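Long-range contact in cell division control protein 4 (Saccharomyces cerevisiae, PDB 3V7D), which recognises phosphorylated target proteins, such as the CDK inhibitor SIC1, as the substrate-binding subunit of an SCF E3 ubiquitin ligase: residues His351-Gly356 and Ala368-Ser373. The protein carries 1 engineered substitution. Numbering follows the deposited sequence.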
loop_
_atom_site.group_PDB
_atom_site.type_symbol
_atom_site.label_atom_id
_atom_site.label_comp_id
_atom_site.label_asym_id
_atom_site.label_seq_id
_atom_site.Cartn_x
_atom_site.Cartn_y
_atom_site.Cartn_z
ATOM N N HIS B 351 17.643 -6.769 -16.098
ATOM C CA HIS B 351 17.665 -5.706 -17.093
ATOM C C HIS B 351 18.954 -5.812 -17.892
ATOM O O HIS B 351 19.974 -6.258 -17.370
ATOM C CB HIS B 351 17.612 -4.332 -16.419
ATOM C CG HIS B 351 16.400 -4.115 -15.568
ATOM N ND1 HIS B 351 15.158 -3.837 -16.097
ATOM C CD2 HIS B 351 16.242 -4.119 -14.222
ATOM C CE1 HIS B 351 14.286 -3.682 -15.116
ATOM N NE2 HIS B 351 14.919 -3.851 -13.968
ATOM N N THR B 352 18.914 -5.393 -19.152
ATOM C CA THR B 352 20.105 -5.415 -19.996
ATOM C C THR B 352 20.532 -4.003 -20.369
ATOM O O THR B 352 21.276 -3.797 -21.326
ATOM C CB THR B 352 19.884 -6.240 -21.278
ATOM O OG1 THR B 352 18.936 -5.574 -22.121
ATOM C CG2 THR B 352 19.366 -7.635 -20.937
ATOM N N ALA B 353 20.063 -3.026 -19.601
ATOM C CA ALA B 353 20.425 -1.638 -19.840
ATOM C C ALA B 353 20.498 -0.878 -18.521
ATOM O O ALA B 353 20.256 -1.450 -17.458
ATOM C CB ALA B 353 19.418 -0.987 -20.775
ATOM N N LEU B 354 20.835 0.409 -18.603
ATOM C CA LEU B 354 20.866 1.298 -17.442
ATOM C C LEU B 354 19.592 1.173 -16.606
ATOM O O LEU B 354 18.490 1.384 -17.112
ATOM C CB LEU B 354 21.024 2.744 -17.922
ATOM C CG LEU B 354 21.405 3.876 -16.963
ATOM C CD1 LEU B 354 21.903 5.068 -17.765
ATOM C CD2 LEU B 354 20.254 4.303 -16.075
ATOM N N VAL B 355 19.737 0.827 -15.331
ATOM C CA VAL B 355 18.596 0.850 -14.419
ATOM C C VAL B 355 18.599 2.166 -13.644
ATOM O O VAL B 355 19.426 2.364 -12.756
ATOM C CB VAL B 355 18.610 -0.329 -13.424
ATOM C CG1 VAL B 355 17.289 -0.387 -12.660
ATOM C CG2 VAL B 355 18.863 -1.651 -14.150
ATOM N N GLY B 356 17.676 3.061 -13.983
ATOM C CA GLY B 356 17.660 4.387 -13.390
ATOM C C GLY B 356 16.439 4.726 -12.554
ATOM O O GLY B 356 16.353 5.820 -12.001
ATOM N N ALA B 368 12.891 -0.101 -13.394
ATOM C CA ALA B 368 12.655 0.203 -14.800
ATOM C C ALA B 368 13.961 0.629 -15.456
ATOM O O ALA B 368 14.765 1.337 -14.849
ATOM C CB ALA B 368 11.599 1.293 -14.934
ATOM N N ALA B 369 14.168 0.201 -16.697
ATOM C CA ALA B 369 15.460 0.370 -17.355
ATOM C C ALA B 369 15.351 1.089 -18.695
ATOM O O ALA B 369 14.254 1.270 -19.220
ATOM C CB ALA B 369 16.142 -0.988 -17.528
ATOM N N ALA B 370 16.498 1.479 -19.246
ATOM C CA ALA B 370 16.552 2.280 -20.471
ATOM C C ALA B 370 16.258 1.484 -21.742
ATOM O O ALA B 370 16.271 2.037 -22.842
ATOM C CB ALA B 370 17.911 2.979 -20.589
ATOM N N ASP B 371 16.004 0.188 -21.596
ATOM C CA ASP B 371 15.653 -0.647 -22.741
ATOM C C ASP B 371 14.143 -0.850 -22.826
ATOM O O ASP B 371 13.652 -1.598 -23.675
ATOM C CB ASP B 371 16.369 -1.995 -22.666
ATOM C CG ASP B 371 15.990 -2.790 -21.429
ATOM O OD1 ASP B 371 15.282 -2.243 -20.557
ATOM O OD2 ASP B 371 16.410 -3.964 -21.325
ATOM N N GLY B 372 13.413 -0.194 -21.928
ATOM C CA GLY B 372 11.963 -0.283 -21.905
ATOM C C GLY B 372 11.420 -1.395 -21.026
ATOM O O GLY B 372 10.213 -1.655 -21.015
ATOM N N SER B 373 12.306 -2.055 -20.289
ATOM C CA SER B 373 11.895 -3.150 -19.419
ATOM C C SER B 373 11.523 -2.643 -18.032
ATOM O O SER B 373 12.116 -1.693 -17.522
ATOM C CB SER B 373 13.001 -4.203 -19.305
ATOM O OG SER B 373 14.178 -3.639 -18.755
#
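His351 reaches across to Ser373 in the sixth WD repeat of the beta-propeller, where a His-Asp network of the WD40 kind, here running through Ser373, ties the loop before the blade's first strand to the turn joining its second and third strands. The polar chain runs from His351 through Ser373 to Asp371. ND1 of His351 donates to Ser373 OG over 2.8 Å, nearly straight at 167° and within 2° of the imidazole plane. The hydroxyl in turn donates to Asp371 OD1, 2.5 Å from Ser373 OG, on the syn side of the carboxylate. The same OD1 takes the backbone N of Ser373 at 3.0 Å, from above the carboxylate plane, closing an Asx turn. At its far edge the imidazole is held by NE2 bonding to Ser367 OG, so both ring nitrogens are engaged and the rotation of the ring is fixed. Asp371 CG lies between its backbone N and carbonyl carbon (chi1 61°), which keeps the carboxylate within reach of both Ser373 and Thr352.

Two backbone bonds join the segments at the open end of the hairpin: Ala370 N donates to Leu354 O, 2.9 Å away, while the bond from Gly356 N to Ala368 O is weak. Ala369 to Gly372 form a type I turn.

Apolar contacts complete the join. Ala369 CB tucks against the imidazole obliquely, and Ala353 CB rests alongside Asp371 CB. Leu354 and Ala370, their CB atoms 4.1 Å apart, also pack on a polar side chain of the bound peptide, placing this end of the hairpin at the peptide-binding surface, consistent with a part in substrate recognition. Val355 CG1 lies 3.8 Å from Ala368 O.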